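Local coordinates for putative sugar ABC transport system, substrate-binding protein (Bordetella parapertussis, PDB 5IX8) that probably binds a carbohydrate in the periplasm as the solute-binding component of an ABC-type sugar transport system, at residues K101-I107 against I114-Q120; Y85-D89 against P108-K113; G74-A78 against A265-H269. All blocks are in the same frame, centred on the assembly; numbering follows the deposited sequence. Where two conformers were deposited one is given.

Contact 1: residues K101-I107 against I114-Q120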
ATOM      1  N   LYS A 101     -14.840  -4.757  16.166  1.00 13.02           N
ATOM      2  CA  LYS A 101     -13.628  -3.952  16.093  1.00 13.84           C
ATOM      3  C   LYS A 101     -13.176  -3.867  14.640  1.00 12.35           C
ATOM      4  O   LYS A 101     -13.455  -4.760  13.829  1.00 14.55           O
ATOM      5  CB  LYS A 101     -12.521  -4.560  16.968  1.00 14.95           C
ATOM      6  CG  LYS A 101     -12.899  -4.513  18.412  1.00 18.16           C
ATOM      7  CD  LYS A 101     -11.807  -5.083  19.302  1.00 21.06           C
ATOM      8  CE  LYS A 101     -12.238  -5.002  20.768  1.00 25.11           C
ATOM      9  NZ  LYS A 101     -11.047  -5.109  21.643  1.00 28.43           N
ATOM     10  N   THR A 102     -12.511  -2.769  14.301  1.00 10.95           N
ATOM     11  CA  THR A 102     -12.076  -2.525  12.934  1.00  9.69           C
ATOM     12  C   THR A 102     -10.556  -2.524  12.895  1.00 10.70           C
ATOM     13  O   THR A 102      -9.905  -1.876  13.724  1.00 12.51           O
ATOM     14  CB  THR A 102     -12.627  -1.196  12.390  1.00 11.24           C
ATOM     15  OG1 THR A 102     -14.055  -1.267  12.366  1.00 13.23           O
ATOM     16  CG2 THR A 102     -12.175  -1.006  10.953  1.00 11.93           C
ATOM     17  N   ILE A 103     -10.005  -3.265  11.946  1.00  9.84           N
ATOM     18  CA  ILE A 103      -8.567  -3.377  11.746  1.00  9.26           C
ATOM     19  C   ILE A 103      -8.210  -2.613  10.482  1.00  9.69           C
ATOM     20  O   ILE A 103      -8.803  -2.845   9.420  1.00 11.80           O
ATOM     21  CB  ILE A 103      -8.136  -4.851  11.627  1.00 10.10           C
ATOM     22  CG1 ILE A 103      -8.520  -5.608  12.914  1.00  9.47           C
ATOM     23  CG2 ILE A 103      -6.620  -4.977  11.299  1.00 12.90           C
ATOM     24  CD1 ILE A 103      -8.448  -7.166  12.778  1.00 11.94           C
ATOM     25  N   SER A 104      -7.213  -1.745  10.584  1.00  8.83           N
ATOM     26  CA  SER A 104      -6.705  -1.000   9.429  1.00  9.16           C
ATOM     27  C   SER A 104      -5.708  -1.858   8.669  1.00 10.85           C
ATOM     28  O   SER A 104      -4.789  -2.419   9.279  1.00 11.52           O
ATOM     29  CB  SER A 104      -6.025   0.284   9.934  1.00  9.87           C
ATOM     30  OG  SER A 104      -5.214   0.910   8.947  1.00 12.93           O
ATOM     31  N   ALA A 105      -5.882  -1.978   7.339  1.00 10.90           N
ATOM     32  CA  ALA A 105      -4.992  -2.793   6.515  1.00 11.61           C
ATOM     33  C   ALA A 105      -4.302  -1.956   5.450  1.00 10.99           C
ATOM     34  O   ALA A 105      -4.970  -1.265   4.669  1.00 12.09           O
ATOM     35  CB  ALA A 105      -5.779  -3.924   5.854  1.00 11.80           C
ATOM     36  N   GLY A 106      -2.959  -2.036   5.404  1.00  9.75           N
ATOM     37  CA  GLY A 106      -2.171  -1.535   4.283  1.00 10.13           C
ATOM     38  C   GLY A 106      -1.919  -0.041   4.208  1.00 11.18           C
ATOM     39  O   GLY A 106      -0.809   0.379   3.877  1.00 11.36           O
ATOM     40  N   ILE A 107      -2.941   0.767   4.465  1.00 10.97           N
ATOM     41  CA  ILE A 107      -2.835   2.224   4.345  1.00 12.29           C
ATOM     42  C   ILE A 107      -3.553   2.884   5.514  1.00 11.00           C
ATOM     43  O   ILE A 107      -4.480   2.312   6.103  1.00 12.11           O
ATOM     44  CB  ILE A 107      -3.438   2.717   3.018  1.00 15.24           C
ATOM     45  CG1 ILE A 107      -4.754   1.958   2.738  1.00 16.28           C
ATOM     46  CG2 ILE A 107      -2.419   2.496   1.879  1.00 15.78           C
ATOM     47  CD1 ILE A 107      -5.671   2.694   1.789  1.00 18.06           C
ATOM     48  N   ILE A 114     -10.124   2.922  15.393  1.00 10.82           N
ATOM     49  CA  ILE A 114      -9.544   1.683  14.885  1.00 11.36           C
ATOM     50  C   ILE A 114      -8.881   0.931  16.023  1.00 11.91           C
ATOM     51  O   ILE A 114      -8.223   1.531  16.888  1.00 14.13           O
ATOM     52  CB  ILE A 114      -8.531   2.031  13.775  1.00 10.95           C
ATOM     53  CG1 ILE A 114      -9.233   2.647  12.557  1.00 12.20           C
ATOM     54  CG2 ILE A 114      -7.636   0.831  13.398  1.00 11.29           C
ATOM     55  CD1 ILE A 114     -10.057   1.636  11.701  1.00 13.80           C
ATOM     56  N   ALA A 115      -9.074  -0.395  16.051  1.00 10.83           N
ATOM     57  CA  ALA A 115      -8.484  -1.205  17.124  1.00 11.86           C
ATOM     58  C   ALA A 115      -6.973  -1.313  16.964  1.00 13.01           C
ATOM     59  O   ALA A 115      -6.215  -1.025  17.906  1.00 14.26           O
ATOM     60  CB  ALA A 115      -9.133  -2.592  17.162  1.00 12.77           C
ATOM     61  N   PHE A 116      -6.517  -1.703  15.765  1.00 12.04           N
ATOM     62  CA  PHE A 116      -5.096  -1.694  15.430  1.00 11.75           C
ATOM     63  C   PHE A 116      -4.985  -1.782  13.919  1.00 11.96           C
ATOM     64  O   PHE A 116      -5.969  -2.013  13.212  1.00 11.73           O
ATOM     65  CB  PHE A 116      -4.302  -2.845  16.095  1.00 12.60           C
ATOM     66  CG  PHE A 116      -4.722  -4.220  15.638  1.00 12.44           C
ATOM     67  CD1 PHE A 116      -5.761  -4.890  16.276  1.00 12.35           C
ATOM     68  CD2 PHE A 116      -4.118  -4.818  14.540  1.00 12.94           C
ATOM     69  CE1 PHE A 116      -6.163  -6.165  15.834  1.00 12.73           C
ATOM     70  CE2 PHE A 116      -4.484  -6.090  14.128  1.00 13.24           C
ATOM     71  CZ  PHE A 116      -5.520  -6.758  14.754  1.00 12.73           C
ATOM     72  N   GLY A 117      -3.764  -1.590  13.429  1.00 10.69           N
ATOM     73  CA  GLY A 117      -3.502  -1.669  12.012  1.00  9.70           C
ATOM     74  C   GLY A 117      -2.262  -2.491  11.710  1.00 10.64           C
ATOM     75  O   GLY A 117      -1.409  -2.724  12.568  1.00 12.28           O
ATOM     76  N   VAL A 118      -2.185  -2.944  10.461  1.00 11.15           N
ATOM     77  CA  VAL A 118      -0.987  -3.585   9.936  1.00 10.84           C
ATOM     78  C   VAL A 118      -0.738  -2.921   8.604  1.00 11.23           C
ATOM     79  O   VAL A 118      -1.577  -3.028   7.700  1.00 12.10           O
ATOM     80  CB  VAL A 118      -1.147  -5.107   9.748  1.00 10.92           C
ATOM     81  CG1 VAL A 118       0.106  -5.667   9.111  1.00 12.64           C
ATOM     82  CG2 VAL A 118      -1.433  -5.824  11.087  1.00 11.04           C
ATOM     83  N   LEU A 119       0.384  -2.213   8.484  1.00 10.65           N
ATOM     84  CA  LEU A 119       0.624  -1.484   7.232  1.00 10.82           C
ATOM     85  C   LEU A 119       2.125  -1.292   7.071  1.00 11.79           C
ATOM     86  O   LEU A 119       2.887  -2.207   7.382  1.00 13.17           O
ATOM     87  CB  LEU A 119      -0.180  -0.171   7.204  1.00 12.89           C
ATOM     88  CG  LEU A 119      -0.031   0.875   8.329  1.00 14.23           C
ATOM     89  CD1 LEU A 119      -0.440   2.242   7.766  1.00 14.38           C
ATOM     90  CD2 LEU A 119      -0.889   0.576   9.549  1.00 15.75           C
ATOM     91  N   GLN A 120       2.533  -0.182   6.458  0.54 13.21           N
ATOM     92  CA  GLN A 120       3.936   0.208   6.381  0.54 13.38           C
ATOM     93  C   GLN A 120       4.025   1.706   6.585  0.54 13.20           C
ATOM     94  O   GLN A 120       3.015   2.414   6.559  0.54 13.98           O
ATOM     95  CB  GLN A 120       4.590  -0.158   5.042  0.54 14.42           C
ATOM     96  CG  GLN A 120       4.944  -1.619   4.874  0.54 14.35           C
ATOM     97  CD  GLN A 120       5.693  -1.884   3.573  0.54 13.66           C
ATOM     98  OE1 GLN A 120       5.290  -1.428   2.522  0.54 15.12           O
ATOM     99  NE2 GLN A 120       6.792  -2.599   3.655  0.54 10.71           N
TER

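Contact 2: residues Y85-D89 against P108-K113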
ATOM      1  N   TYR A  85      -9.082   9.007   3.031  1.00 10.52           N
ATOM      2  CA  TYR A  85      -8.497   9.049   4.372  1.00 10.78           C
ATOM      3  C   TYR A  85      -9.557   9.362   5.416  1.00 11.66           C
ATOM      4  O   TYR A  85      -9.626   8.702   6.462  1.00 11.78           O
ATOM      5  CB  TYR A  85      -7.378  10.080   4.435  1.00 11.91           C
ATOM      6  CG  TYR A  85      -6.643  10.156   5.773  1.00 12.07           C
ATOM      7  CD1 TYR A  85      -6.023   9.016   6.337  1.00 11.90           C
ATOM      8  CD2 TYR A  85      -6.508  11.372   6.443  1.00 11.58           C
ATOM      9  CE1 TYR A  85      -5.290   9.093   7.539  1.00 12.30           C
ATOM     10  CE2 TYR A  85      -5.782  11.456   7.614  1.00 11.21           C
ATOM     11  CZ  TYR A  85      -5.179  10.315   8.175  1.00 12.58           C
ATOM     12  OH  TYR A  85      -4.475  10.448   9.342  1.00 13.12           O
ATOM     13  N   SER A  86     -10.387  10.366   5.151  1.00 12.66           N
ATOM     14  CA  SER A  86     -11.312  10.915   6.136  1.00 13.44           C
ATOM     15  C   SER A  86     -12.746  10.470   5.882  1.00 14.42           C
ATOM     16  O   SER A  86     -13.137  10.129   4.760  1.00 15.78           O
ATOM     17  CB  SER A  86     -11.235  12.450   6.161  1.00 14.81           C
ATOM     18  OG  SER A  86      -9.946  12.885   6.596  1.00 16.33           O
ATOM     19  N   GLY A  87     -13.525  10.478   6.956  1.00 14.88           N
ATOM     20  CA  GLY A  87     -14.951  10.228   6.910  1.00 14.87           C
ATOM     21  C   GLY A  87     -15.412   8.890   7.473  1.00 15.12           C
ATOM     22  O   GLY A  87     -16.621   8.631   7.473  1.00 17.10           O
ATOM     23  N   TYR A  88     -14.500   8.024   7.917  1.00 14.23           N
ATOM     24  CA  TYR A  88     -14.853   6.692   8.401  1.00 13.33           C
ATOM     25  C   TYR A  88     -15.021   6.627   9.909  1.00 14.93           C
ATOM     26  O   TYR A  88     -15.437   5.584  10.419  1.00 14.65           O
ATOM     27  CB  TYR A  88     -13.789   5.660   7.975  1.00 13.73           C
ATOM     28  CG  TYR A  88     -13.851   5.384   6.491  1.00 13.76           C
ATOM     29  CD1 TYR A  88     -13.328   6.291   5.577  1.00 14.66           C
ATOM     30  CD2 TYR A  88     -14.438   4.221   6.001  1.00 13.94           C
ATOM     31  CE1 TYR A  88     -13.370   6.055   4.235  1.00 14.43           C
ATOM     32  CE2 TYR A  88     -14.487   3.971   4.619  1.00 13.49           C
ATOM     33  CZ  TYR A  88     -13.968   4.907   3.753  1.00 14.43           C
ATOM     34  OH  TYR A  88     -14.007   4.695   2.409  1.00 14.87           O
ATOM     35  N   ASP A  89     -14.705   7.689  10.649  1.00 16.06           N
ATOM     36  CA  ASP A  89     -14.821   7.546  12.099  1.00 17.39           C
ATOM     37  C   ASP A  89     -16.253   7.220  12.526  1.00 16.17           C
ATOM     38  O   ASP A  89     -16.414   6.340  13.385  1.00 15.77           O
ATOM     39  CB  ASP A  89     -14.277   8.791  12.814  1.00 19.04           C
ATOM     40  CG  ASP A  89     -14.092   8.578  14.305  1.00 22.15           C
ATOM     41  OD1 ASP A  89     -13.231   7.775  14.689  1.00 22.31           O
ATOM     42  OD2 ASP A  89     -14.807   9.233  15.096  1.00 24.96           O
ATOM     43  N   PRO A 108      -3.129   4.107   5.881  1.00 10.59           N
ATOM     44  CA  PRO A 108      -3.721   4.779   7.049  1.00 12.07           C
ATOM     45  C   PRO A 108      -5.186   5.159   6.830  1.00 12.00           C
ATOM     46  O   PRO A 108      -5.609   5.487   5.716  1.00 12.01           O
ATOM     47  CB  PRO A 108      -2.890   6.058   7.190  1.00 12.93           C
ATOM     48  CG  PRO A 108      -1.695   5.879   6.374  1.00 12.21           C
ATOM     49  CD  PRO A 108      -2.028   4.887   5.288  1.00 10.85           C
ATOM     50  N   VAL A 109      -5.959   5.154   7.919  1.00 11.15           N
ATOM     51  CA  VAL A 109      -7.295   5.737   7.898  1.00 11.10           C
ATOM     52  C   VAL A 109      -7.414   6.724   9.062  1.00 10.98           C
ATOM     53  O   VAL A 109      -6.825   6.538  10.141  1.00 10.83           O
ATOM     54  CB  VAL A 109      -8.390   4.633   7.929  1.00 12.36           C
ATOM     55  CG1 VAL A 109      -8.320   3.809   9.193  1.00 12.79           C
ATOM     56  CG2 VAL A 109      -9.782   5.202   7.716  1.00 13.32           C
ATOM     57  N   ASN A 110      -8.189   7.789   8.841  1.00 11.25           N
ATOM     58  CA  ASN A 110      -8.301   8.882   9.806  1.00 12.59           C
ATOM     59  C   ASN A 110      -9.392   8.586  10.835  1.00 12.75           C
ATOM     60  O   ASN A 110     -10.458   9.211  10.862  1.00 14.98           O
ATOM     61  CB  ASN A 110      -8.588  10.174   9.060  1.00 14.23           C
ATOM     62  CG  ASN A 110      -8.339  11.389   9.895  1.00 15.21           C
ATOM     63  OD1 ASN A 110      -7.677  11.332  10.940  1.00 17.12           O
ATOM     64  ND2 ASN A 110      -8.891  12.507   9.454  1.00 17.91           N
ATOM     65  N   SER A 111      -9.114   7.627  11.707  1.00 12.16           N
ATOM     66  CA  SER A 111     -10.042   7.325  12.795  1.00 11.76           C
ATOM     67  C   SER A 111      -9.256   6.786  13.974  1.00 12.38           C
ATOM     68  O   SER A 111      -8.594   5.754  13.845  1.00 12.32           O
ATOM     69  CB  SER A 111     -11.103   6.306  12.370  1.00 13.20           C
ATOM     70  OG  SER A 111     -11.844   5.861  13.487  1.00 16.16           O
ATOM     71  N   ASP A 112      -9.353   7.457  15.130  1.00 12.22           N
ATOM     72  CA  ASP A 112      -8.663   6.940  16.312  1.00 13.36           C
ATOM     73  C   ASP A 112      -9.453   5.869  17.043  1.00 14.28           C
ATOM     74  O   ASP A 112      -9.048   5.472  18.151  1.00 15.37           O
ATOM     75  CB  ASP A 112      -8.288   8.078  17.271  1.00 14.65           C
ATOM     76  CG  ASP A 112      -9.499   8.828  17.813  1.00 18.22           C
ATOM     77  OD1 ASP A 112     -10.636   8.354  17.710  1.00 19.10           O
ATOM     78  OD2 ASP A 112      -9.294   9.917  18.381  1.00 21.05           O
ATOM     79  N   LYS A 113     -10.560   5.403  16.450  1.00 13.39           N
ATOM     80  CA  LYS A 113     -11.353   4.309  17.009  1.00 12.67           C
ATOM     81  C   LYS A 113     -11.021   2.950  16.381  1.00 12.23           C
ATOM     82  O   LYS A 113     -11.592   1.938  16.780  1.00 12.67           O
ATOM     83  CB  LYS A 113     -12.841   4.635  16.870  1.00 15.10           C
ATOM     84  CG  LYS A 113     -13.238   5.825  17.759  1.00 18.77           C
ATOM     85  CD  LYS A 113     -14.664   6.258  17.519  1.00 22.64           C
ATOM     86  CE  LYS A 113     -15.012   7.573  18.259  1.00 25.98           C
ATOM     87  NZ  LYS A 113     -14.174   8.760  17.807  1.00 28.18           N
TER
HETATM   88  O   HOH W   1     -11.658   8.241   8.402  1.00 13.48           O
HETATM   89  O   HOH W   2     -12.019  11.439   9.565  1.00 28.65           O

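Contact 3: residues G74-A78 against A265-H269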
ATOM      1  N   GLY A  74     -22.666 -10.637  11.430  1.00 27.12           N
ATOM      2  CA  GLY A  74     -22.089 -11.120  12.672  1.00 26.13           C
ATOM      3  C   GLY A  74     -20.587 -11.291  12.633  1.00 23.28           C
ATOM      4  O   GLY A  74     -20.040 -12.158  13.328  1.00 24.84           O
ATOM      5  N   VAL A  75     -19.896 -10.487  11.847  1.00 20.11           N
ATOM      6  CA  VAL A  75     -18.445 -10.557  11.899  1.00 17.20           C
ATOM      7  C   VAL A  75     -17.947 -10.079  13.265  1.00 16.34           C
ATOM      8  O   VAL A  75     -18.619  -9.343  13.988  1.00 17.14           O
ATOM      9  CB  VAL A  75     -17.808  -9.753  10.757  1.00 18.40           C
ATOM     10  CG1 VAL A  75     -18.420 -10.126   9.412  1.00 17.09           C
ATOM     11  CG2 VAL A  75     -17.896  -8.287  11.003  1.00 19.60           C
ATOM     12  N   ASP A  76     -16.759 -10.537  13.629  1.00 14.33           N
ATOM     13  CA  ASP A  76     -16.097 -10.088  14.850  1.00 14.22           C
ATOM     14  C   ASP A  76     -15.151  -8.927  14.608  1.00 14.68           C
ATOM     15  O   ASP A  76     -15.022  -8.043  15.472  1.00 15.33           O
ATOM     16  CB  ASP A  76     -15.338 -11.262  15.481  1.00 16.25           C
ATOM     17  CG  ASP A  76     -16.282 -12.416  15.831  1.00 17.94           C
ATOM     18  OD1 ASP A  76     -17.071 -12.237  16.770  1.00 19.08           O
ATOM     19  OD2 ASP A  76     -16.264 -13.476  15.181  1.00 18.19           O
ATOM     20  N   TYR A  77     -14.539  -8.886  13.429  1.00 13.97           N
ATOM     21  CA  TYR A  77     -13.664  -7.803  13.009  1.00 14.01           C
ATOM     22  C   TYR A  77     -14.001  -7.424  11.587  1.00 14.00           C
ATOM     23  O   TYR A  77     -14.224  -8.292  10.736  1.00 14.62           O
ATOM     24  CB  TYR A  77     -12.177  -8.168  13.056  1.00 14.55           C
ATOM     25  CG  TYR A  77     -11.735  -8.524  14.440  1.00 14.10           C
ATOM     26  CD1 TYR A  77     -11.892  -9.810  14.917  1.00 15.06           C
ATOM     27  CD2 TYR A  77     -11.163  -7.573  15.284  1.00 15.44           C
ATOM     28  CE1 TYR A  77     -11.523 -10.134  16.203  1.00 15.67           C
ATOM     29  CE2 TYR A  77     -10.774  -7.904  16.573  1.00 16.08           C
ATOM     30  CZ  TYR A  77     -10.960  -9.185  17.024  1.00 16.85           C
ATOM     31  OH  TYR A  77     -10.612  -9.523  18.309  1.00 17.98           O
ATOM     32  N   ALA A  78     -14.001  -6.128  11.332  1.00 12.58           N
ATOM     33  CA  ALA A  78     -13.987  -5.596   9.978  1.00 12.54           C
ATOM     34  C   ALA A  78     -12.559  -5.226   9.648  1.00 12.79           C
ATOM     35  O   ALA A  78     -11.871  -4.657  10.489  1.00 15.62           O
ATOM     36  CB  ALA A  78     -14.877  -4.350   9.900  1.00 13.42           C
ATOM     37  N   ALA A 265      -5.398 -10.638  14.904  1.00 10.57           N
ATOM     38  CA  ALA A 265      -6.814 -10.698  15.286  1.00 10.59           C
ATOM     39  C   ALA A 265      -7.090 -11.869  16.234  1.00  9.65           C
ATOM     40  O   ALA A 265      -7.876 -11.725  17.191  1.00 10.22           O
ATOM     41  CB  ALA A 265      -7.712 -10.798  14.045  1.00 12.52           C
ATOM     42  N   ILE A 266      -6.479 -13.040  15.985  1.00  9.04           N
ATOM     43  CA  ILE A 266      -6.729 -14.181  16.877  1.00 10.10           C
ATOM     44  C   ILE A 266      -6.289 -13.845  18.285  1.00 10.96           C
ATOM     45  O   ILE A 266      -6.993 -14.138  19.270  1.00 11.87           O
ATOM     46  CB  ILE A 266      -6.004 -15.444  16.383  1.00 10.52           C
ATOM     47  CG1 ILE A 266      -6.566 -15.917  15.046  1.00 11.15           C
ATOM     48  CG2 ILE A 266      -6.132 -16.573  17.406  1.00 12.50           C
ATOM     49  CD1 ILE A 266      -5.658 -16.926  14.332  1.00 11.54           C
ATOM     50  N   ARG A 267      -5.115 -13.223  18.404  1.00  9.93           N
ATOM     51  CA  ARG A 267      -4.596 -12.861  19.716  1.00 10.11           C
ATOM     52  C   ARG A 267      -5.485 -11.835  20.384  1.00 11.08           C
ATOM     53  O   ARG A 267      -5.804 -11.959  21.574  1.00 12.19           O
ATOM     54  CB  ARG A 267      -3.158 -12.356  19.563  1.00 10.02           C
ATOM     55  CG  ARG A 267      -2.225 -13.536  19.275  1.00  9.33           C
ATOM     56  CD  ARG A 267      -0.878 -13.016  18.817  1.00 11.29           C
ATOM     57  NE  ARG A 267       0.094 -14.110  18.802  1.00 12.00           N
ATOM     58  CZ  ARG A 267       0.240 -14.956  17.796  1.00 12.89           C
ATOM     59  NH1 ARG A 267      -0.475 -14.820  16.666  1.00 13.13           N
ATOM     60  NH2 ARG A 267       1.134 -15.910  17.921  1.00 14.43           N
ATOM     61  N   GLU A 268      -5.886 -10.797  19.646  1.00 11.84           N
ATOM     62  CA  GLU A 268      -6.761  -9.780  20.239  1.00 13.39           C
ATOM     63  C   GLU A 268      -8.054 -10.417  20.727  1.00 12.94           C
ATOM     64  O   GLU A 268      -8.499 -10.178  21.857  1.00 13.42           O
ATOM     65  CB  GLU A 268      -7.054  -8.689  19.212  1.00 15.13           C
ATOM     66  CG  GLU A 268      -7.315  -7.298  19.810  1.00 17.96           C
ATOM     67  CD  GLU A 268      -8.732  -7.110  20.338  1.00 21.71           C
ATOM     68  OE1 GLU A 268      -9.664  -7.816  19.879  1.00 21.77           O
ATOM     69  OE2 GLU A 268      -8.915  -6.228  21.221  1.00 24.81           O
ATOM     70  N   HIS A 269      -8.617 -11.301  19.909  1.00 11.77           N
ATOM     71  CA  HIS A 269      -9.908 -11.913  20.199  1.00 13.07           C
ATOM     72  C   HIS A 269      -9.854 -12.794  21.435  1.00 14.49           C
ATOM     73  O   HIS A 269     -10.825 -12.846  22.210  1.00 17.56           O
ATOM     74  CB  HIS A 269     -10.348 -12.722  18.986  1.00 14.30           C
ATOM     75  CG  HIS A 269     -11.788 -13.110  19.006  1.00 16.86           C
ATOM     76  ND1 HIS A 269     -12.208 -14.400  18.789  1.00 19.30           N
ATOM     77  CD2 HIS A 269     -12.913 -12.371  19.186  1.00 19.00           C
ATOM     78  CE1 HIS A 269     -13.531 -14.446  18.825  1.00 19.54           C
ATOM     79  NE2 HIS A 269     -13.983 -13.233  19.093  1.00 20.35           N
TER
HETATM   80  O   HOH W   3     -15.905 -10.924  18.958  1.00 43.85           O

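Contact 1: residues K101-I107 against I114-Q120
Ile-103 lies alongside Phe-116 on the same face of two neighbouring parallel strands, both side chains pointing the same way. Followed outward, Ile-103 CB stands 3.9 Å from Phe-116 O. Its CG2 branch, anti to the backbone N, runs past that carbonyl to Phe-116 CE2. The other branch, CG1, passes over the ring face, 4.1 Å from its centroid, and CD1 ends 3.6 Å from Phe-116 CZ. With chi1 of Phe-116 at 64°, CG lies between its own N and carbonyl carbon, which brings the ring alongside Ile-103.

On the other face Thr-102 CG2 presses tightly on Ile-114 CD1, at 3.5 Å. Backbone bonds alternate between the strands: Ala-115 N gives to Thr-102 O, Ser-104 N to Phe-116 O, Ser-104 O receives Val-118 N at 2.9 Å, and Gly-106 N closes the ladder on Val-118 O, almost straight at 173°.

The pair lies inside the parallel sheet of one periplasmic binding protein lobe, where strand 77-80 flanks 101-105 and 288-290 flanks 116-119. Helix 254-270 packs on the Ile-103, Ala-105 and Val-118 face, while helix 89-97 meets Thr-102 and Ile-114 on the other.

Contact 2: residues Y85-D89 against P108-K113
Asn-110 lies flat against the ring of Tyr-85, its amide plane parallel to the ring. Asn-110 CB sits over the ring centre, 3.4 Å from the centroid and 12° off the normal, a CH-pi contact, and the amide carbon CG lies over the CE2 side of the ring, 3.4 Å from CE2. With CG anti to the backbone N (chi1 -164°), the amide reaches Ser-86, where Asn-110 ND2 gives a hydrogen bond of 3.1 Å to OG, nearly in the amide plane. That bond helps set the rotation of the amide over the ring. Pro-108 O lies at the edge of the same ring, and Pro-108 CB touches CE1.

Between the backbones, Asn-110, the centre of an inverse gamma turn, donates from its N to Tyr-85 O, tilted from the carbonyl plane. Tyr-85 O also accepts from water 1, which takes a hydrogen from Tyr-88 N and bonds weakly to Asn-110 O; water 2 joins that same oxygen to Gly-87 N.

Asp-89 splits its carboxylate between two partners. Ser-111 OG donates to OD1 at 2.7 Å, on the anti lone pair. Lys-113, crossing Asp-89 at about a right angle, brings NZ to OD2 on the syn lone pair, a salt bridge of 2.8 Å. Its chain bends at the last torsion (chi4 62°), and NZ also pairs with Asp-112 OD1 at 3.6 Å. Ser-111 OG in turn accepts from Lys-113 N, an ST turn.

Both segments follow sheet strands, at the C-terminal ends where such proteins usually form the ligand cleft: 85-89 leads from 77-80 into helix 89-97, which starts at Asp-89, and 108-113 links 101-105 to 116-119. Val-92 of the helix touches Ser-111 and Lys-113, while Tyr-85 OH bonds to Ser-283 O.

Contact 3: residues G74-A78 against A265-H269
Tyr-77 reaches from its strand to helix 254-270, and its hydroxyl makes the one direct hydrogen bond between the two segments. Tyr-77 OH donates to Glu-268 OE1 over a short 2.5 Å, meeting that oxygen nearly along its C-O direction. The carboxylate stands almost perpendicular to the ring, at 85°, with OE1 in the ring plane at its edge. Glu-268 gets there by bending at its second torsion (chi2 -81°). Its other oxygen, OE2, forms a salt bridge with Lys-101, so both carboxylate oxygens have a partner.

A water makes the second polar link. Water 3 donates to Asp-76 OD1 at 2.8 Å and lies 3.0 Å from His-269 NE2, in the plane of the imidazole, bridging groups whose nearest atoms are 4.0 Å apart. Asp-76 OD2 is taken by Lys-17 N.

The remaining contacts are van der Waals: Ala-265 CB lies over one face of the Tyr-77 ring, 4.4 Å from CD1, while His-269 CB comes to its edge, 3.3 Å from OH. The tyrosine and histidine rings sit obliquely, centroids 5.9 Å apart.

Gly-74, at the start of segment 74-78, ends helix 60-73 in a Schellman motif. What follows is the helix-to-strand step of a beta-alpha-beta unit, with a later helix packed on the parallel sheet, an alpha/beta layering found in periplasmic binding protein lobes.

How the contacts relate
All three contacts belong to the lobe built on the parallel sheet, in which strands 77-80, 101-105 and 116-119 lie side by side. Contact 1 pairs the last two. Contact 2, centred about 10 Å from it, joins the loop after strand 77-80 to the loop between 101-105 and 116-119, and its segments alternate with those of contact 1 along the chain. Contact 3 lies about 12 Å from contact 1 and about 19 Å from contact 2, centre to centre; it closes a long loop, from strand 77-80 to helix 254-270, that encloses both others. The chain thus leaves this lobe, forms the second sheet, and returns with a helix, the two-lobed plan of periplasmic binding proteins. Contacts 1 and 3 meet at neighbouring strands 77-80 and 101-105.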